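Local coordinates for protein RTX toxin RtxA (Vibrio vulnificus MO6-24/O, PDB 6IMP) that forms an alpha/beta hydrolase-fold effector domain of a Vibrio MARTX toxin and probably acts as a hydrolase in virulence, at residues A[131-136]-A[155-160]; A[149-154]-A[181-186]. All blocks are in the same frame, centred on the assembly; numbering follows the deposited sequence.

How the contacts relate
Both contacts are buried and share helix 147-164, which packs on the sheet through contact 1 and against helix 180-192 through contact 2. In contact 1 a strand end and the loop after it receive Met157 and Tyr160, and the meeting is mostly aliphatic, with one thioether. Contact 2 joins two helices and is more mixed: leucine, alanine and isoleucine fill one part, while a tyrosine ring lies against a carboxylate in the other. The two sites touch directly. Arg136 NE of contact 1 forms a salt bridge of 2.9 Å with Asp153 OD2 of contact 2, and Leu135 CB packs 3.6 Å from Leu150 CD2.

Contact 1: residues A[131-136]-A[155-160]; sequences LAVNLR and RTMFNY
Asn134, whose backbone O lies 3.8 Å from Met157 CE, has its amide ND2 gripped by Glu113 OE1 and Thr80 O, while OD1 accepts a bond from Ala112 N; together these bonds should fix the amide's rotation. The residue follows strand 129-133 of the alpha/beta hydrolase sheet, from which the chain crosses through helix 147-164 to the parallel strand 172-177, a beta-alpha-beta crossover. The short segments of strand and helix run closer to antiparallel than parallel, 146° between their N-to-C directions, their axes 10.0 Å apart. Met157 has the largest share of the contact, touching all four of the strand-side residues that take part. Its CG stands anti to the carbonyl carbon (chi1 -75°) and chi2 is extended, which sends the sulfur past Val133 in the opposite direction to that side chain, SD 3.8 Å from Val133 CB. A bend at chi3 then places Met157 CE 3.4 Å from Val133 O and 3.5 Å from Leu135 CD2, the two side chains crossing at about a right angle. On the strand, Leu131 divides its two methyls: CD2 sits 3.5 Å from Met157 O, and CD1 comes obliquely to the ring of Tyr160, 4.1 Å from CE2. The phenol itself reaches on to Lys165, with OH hydrogen-bonded to NZ.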
# COMPACT_ATOMS: atom_id res chain seq x y z
N LEU A 131 1.58 11.08 -0.66
CA LEU A 131 0.55 10.84 0.38
C LEU A 131 0.80 9.53 1.10
O LEU A 131 0.88 8.47 0.47
CB LEU A 131 -0.87 10.81 -0.21
CG LEU A 131 -1.97 10.41 0.80
CD1 LEU A 131 -2.07 11.43 1.92
CD2 LEU A 131 -3.34 10.20 0.16
N ALA A 132 0.89 9.59 2.42
CA ALA A 132 1.28 8.44 3.24
C ALA A 132 0.39 8.28 4.47
O ALA A 132 0.71 8.80 5.55
CB ALA A 132 2.73 8.56 3.65
N VAL A 133 -0.68 7.51 4.29
CA VAL A 133 -1.75 7.37 5.28
C VAL A 133 -1.92 5.91 5.70
O VAL A 133 -1.95 5.01 4.86
CB VAL A 133 -3.07 7.90 4.72
CG1 VAL A 133 -4.22 7.67 5.69
CG2 VAL A 133 -2.93 9.38 4.40
N ASN A 134 -2.01 5.70 7.01
CA ASN A 134 -2.32 4.38 7.57
C ASN A 134 -3.72 3.90 7.19
O ASN A 134 -4.71 4.60 7.37
CB ASN A 134 -2.23 4.41 9.09
CG ASN A 134 -0.82 4.38 9.60
OD1 ASN A 134 -0.08 3.43 9.38
ND2 ASN A 134 -0.45 5.42 10.33
N LEU A 135 -3.79 2.66 6.74
CA LEU A 135 -5.05 1.93 6.66
C LEU A 135 -5.60 1.71 8.07
O LEU A 135 -4.85 1.79 9.05
CB LEU A 135 -4.81 0.59 6.01
CG LEU A 135 -4.13 0.69 4.65
CD1 LEU A 135 -3.46 -0.62 4.27
CD2 LEU A 135 -5.16 1.10 3.60
N ARG A 136 -6.89 1.42 8.17
CA ARG A 136 -7.48 1.12 9.48
C ARG A 136 -6.66 0.10 10.26
O ARG A 136 -6.26 -0.93 9.72
CB ARG A 136 -8.90 0.60 9.34
CG ARG A 136 -8.99 -0.79 8.74
CD ARG A 136 -10.43 -1.17 8.52
NE ARG A 136 -11.04 -0.37 7.46
CZ ARG A 136 -12.33 -0.40 7.16
NH1 ARG A 136 -12.79 0.36 6.18
NH2 ARG A 136 -13.15 -1.22 7.82
N ARG A 155 -9.68 4.15 -0.99
CA ARG A 155 -10.50 5.05 -1.80
C ARG A 155 -10.69 6.38 -1.10
O ARG A 155 -10.76 7.43 -1.74
CB ARG A 155 -11.86 4.42 -2.08
CG ARG A 155 -11.80 2.93 -2.38
CD ARG A 155 -12.69 2.58 -3.55
NE ARG A 155 -12.58 1.19 -3.96
CZ ARG A 155 -13.56 0.28 -3.87
NH1 ARG A 155 -14.73 0.60 -3.33
NH2 ARG A 155 -13.36 -0.96 -4.32
N THR A 156 -10.81 6.32 0.22
CA THR A 156 -10.78 7.52 1.03
C THR A 156 -9.55 8.30 0.66
O THR A 156 -9.63 9.47 0.26
CB THR A 156 -10.72 7.19 2.53
OG1 THR A 156 -11.88 6.44 2.88
CG2 THR A 156 -10.65 8.46 3.37
N MET A 157 -8.41 7.63 0.74
CA MET A 157 -7.13 8.25 0.50
C MET A 157 -7.09 8.81 -0.89
O MET A 157 -6.64 9.93 -1.09
CB MET A 157 -6.01 7.24 0.67
CG MET A 157 -5.71 6.90 2.11
SD MET A 157 -4.56 5.52 2.11
CE MET A 157 -5.10 4.60 3.54
N PHE A 158 -7.56 8.04 -1.86
CA PHE A 158 -7.67 8.57 -3.22
C PHE A 158 -8.48 9.85 -3.22
O PHE A 158 -7.98 10.90 -3.60
CB PHE A 158 -8.32 7.57 -4.16
CG PHE A 158 -8.19 7.95 -5.60
CD1 PHE A 158 -6.93 8.16 -6.16
CD2 PHE A 158 -9.31 8.10 -6.40
CE1 PHE A 158 -6.79 8.50 -7.49
CE2 PHE A 158 -9.17 8.45 -7.74
CZ PHE A 158 -7.91 8.65 -8.28
N ASN A 159 -9.72 9.76 -2.75
CA ASN A 159 -10.65 10.88 -2.81
C ASN A 159 -10.06 12.12 -2.16
O ASN A 159 -10.22 13.21 -2.68
CB ASN A 159 -11.98 10.52 -2.17
CG ASN A 159 -12.80 9.57 -3.02
OD1 ASN A 159 -12.87 9.70 -4.25
ND2 ASN A 159 -13.44 8.61 -2.37
N TYR A 160 -9.30 11.94 -1.08
CA TYR A 160 -8.61 13.07 -0.42
C TYR A 160 -7.67 13.83 -1.37
O TYR A 160 -7.56 15.06 -1.29
CB TYR A 160 -7.84 12.61 0.81
CG TYR A 160 -6.93 13.68 1.37
CD1 TYR A 160 -7.46 14.83 1.94
CD2 TYR A 160 -5.55 13.56 1.31
CE1 TYR A 160 -6.65 15.84 2.44
CE2 TYR A 160 -4.72 14.55 1.83
CZ TYR A 160 -5.27 15.69 2.39
OH TYR A 160 -4.46 16.68 2.90

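Contact 2: residues A[149-154]-A[181-186]; sequences GLYQDA and GPIAAD
Tyr151 and Asp186 meet at about a right angle: Asp186 OD2 stands over one face of the ring, with the carboxylate and ring planes 50° apart. That oxygen hangs nearer the rim than the centre, 3.4 Å from Tyr151 CD2, and Asp186 CB makes a CH-pi contact 4.2 Å from the centroid of the Tyr151 ring. Having CG anti to its own backbone nitrogen (chi1 -157°) swings this carboxylate across the ring. Weak, long ion pairs to Arg155 and Arg189 probably offset the charge held against the aromatic face. At the ring's edge, in its plane, Tyr151 CE1 lies 3.7 Å from Ile183 CA, and the phenol OH is hydrogen-bonded to Glu147 and Asn242. Helix 180-192 follows strand 172-177 through a Gly-x-Ser-x-Gly turn consistent with the nucleophile elbow of alpha/beta hydrolases, and Ile183 touches that turn. The segments 149-154 and 181-186 cross at -58°, their axes 9.1 Å apart. Ile183 spreads its branches over the neighbouring helix: CG2, anti to the backbone N, meets Ala154 CB at 3.9 Å, while CD1 reaches Leu150 CD1 at 4.0 Å, the two side chains meeting at a slant. On the sheet side, Leu105 of strand 101-105 touches both Ala154 and Ile183.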
# COMPACT_ATOMS: atom_id res chain seq x y z
N GLY A 149 -12.28 -3.70 4.17
CA GLY A 149 -11.95 -2.45 4.83
C GLY A 149 -10.75 -1.73 4.22
O GLY A 149 -10.82 -0.53 3.97
N LEU A 150 -9.66 -2.45 3.98
CA LEU A 150 -8.43 -1.83 3.48
C LEU A 150 -8.62 -1.27 2.08
O LEU A 150 -8.09 -0.20 1.76
CB LEU A 150 -7.28 -2.83 3.50
CG LEU A 150 -6.92 -3.42 4.87
CD1 LEU A 150 -5.58 -4.14 4.80
CD2 LEU A 150 -6.87 -2.36 5.95
N TYR A 151 -9.39 -1.97 1.26
CA TYR A 151 -9.69 -1.48 -0.10
C TYR A 151 -10.48 -0.19 -0.04
O TYR A 151 -10.28 0.70 -0.85
CB TYR A 151 -10.50 -2.50 -0.90
CG TYR A 151 -9.80 -3.83 -1.19
CD1 TYR A 151 -8.43 -3.91 -1.41
CD2 TYR A 151 -10.54 -5.00 -1.29
CE1 TYR A 151 -7.82 -5.13 -1.70
CE2 TYR A 151 -9.95 -6.21 -1.58
CZ TYR A 151 -8.59 -6.27 -1.78
OH TYR A 151 -8.01 -7.48 -2.07
N GLN A 152 -11.40 -0.11 0.91
CA GLN A 152 -12.19 1.10 1.10
C GLN A 152 -11.33 2.28 1.54
O GLN A 152 -11.38 3.36 0.92
CB GLN A 152 -13.31 0.84 2.11
CG GLN A 152 -14.53 0.19 1.47
CD GLN A 152 -15.34 1.18 0.64
OE1 GLN A 152 -15.31 2.40 0.88
NE2 GLN A 152 -16.06 0.65 -0.34
N ASP A 153 -10.51 2.05 2.56
CA ASP A 153 -9.58 3.07 3.06
C ASP A 153 -8.68 3.60 1.93
O ASP A 153 -8.33 4.77 1.90
CB ASP A 153 -8.74 2.50 4.20
CG ASP A 153 -9.58 2.11 5.41
OD1 ASP A 153 -10.75 2.52 5.49
OD2 ASP A 153 -9.06 1.37 6.27
N ALA A 154 -8.35 2.73 0.98
CA ALA A 154 -7.62 3.15 -0.20
C ALA A 154 -8.36 4.24 -0.98
O ALA A 154 -7.75 5.14 -1.54
CB ALA A 154 -7.35 1.95 -1.09
N GLY A 181 0.48 -3.78 -2.51
CA GLY A 181 0.41 -4.28 -3.90
C GLY A 181 -1.00 -4.57 -4.42
O GLY A 181 -1.50 -3.84 -5.26
N PRO A 182 -1.63 -5.65 -3.93
CA PRO A 182 -3.00 -6.01 -4.32
C PRO A 182 -4.04 -4.94 -3.96
O PRO A 182 -5.03 -4.77 -4.68
CB PRO A 182 -3.27 -7.29 -3.52
CG PRO A 182 -2.32 -7.22 -2.37
CD PRO A 182 -1.10 -6.57 -2.91
N ILE A 183 -3.84 -4.23 -2.85
CA ILE A 183 -4.75 -3.15 -2.49
C ILE A 183 -4.71 -2.06 -3.56
O ILE A 183 -5.75 -1.60 -4.04
CB ILE A 183 -4.42 -2.52 -1.14
CG1 ILE A 183 -4.59 -3.56 -0.02
CG2 ILE A 183 -5.33 -1.33 -0.88
CD1 ILE A 183 -3.91 -3.18 1.28
N ALA A 184 -3.49 -1.65 -3.89
CA ALA A 184 -3.26 -0.66 -4.93
C ALA A 184 -3.92 -1.09 -6.24
O ALA A 184 -4.47 -0.27 -6.98
CB ALA A 184 -1.77 -0.45 -5.11
N ALA A 185 -3.87 -2.38 -6.53
CA ALA A 185 -4.51 -2.91 -7.72
C ALA A 185 -6.01 -2.64 -7.70
O ALA A 185 -6.54 -2.15 -8.68
CB ALA A 185 -4.24 -4.40 -7.90
N ASP A 186 -6.68 -2.91 -6.58
CA ASP A 186 -8.12 -2.64 -6.48
C ASP A 186 -8.44 -1.15 -6.64
O ASP A 186 -9.40 -0.78 -7.33
CB ASP A 186 -8.73 -3.19 -5.18
CG ASP A 186 -10.25 -3.43 -5.29
OD1 ASP A 186 -10.95 -2.68 -6.01
OD2 ASP A 186 -10.74 -4.38 -4.64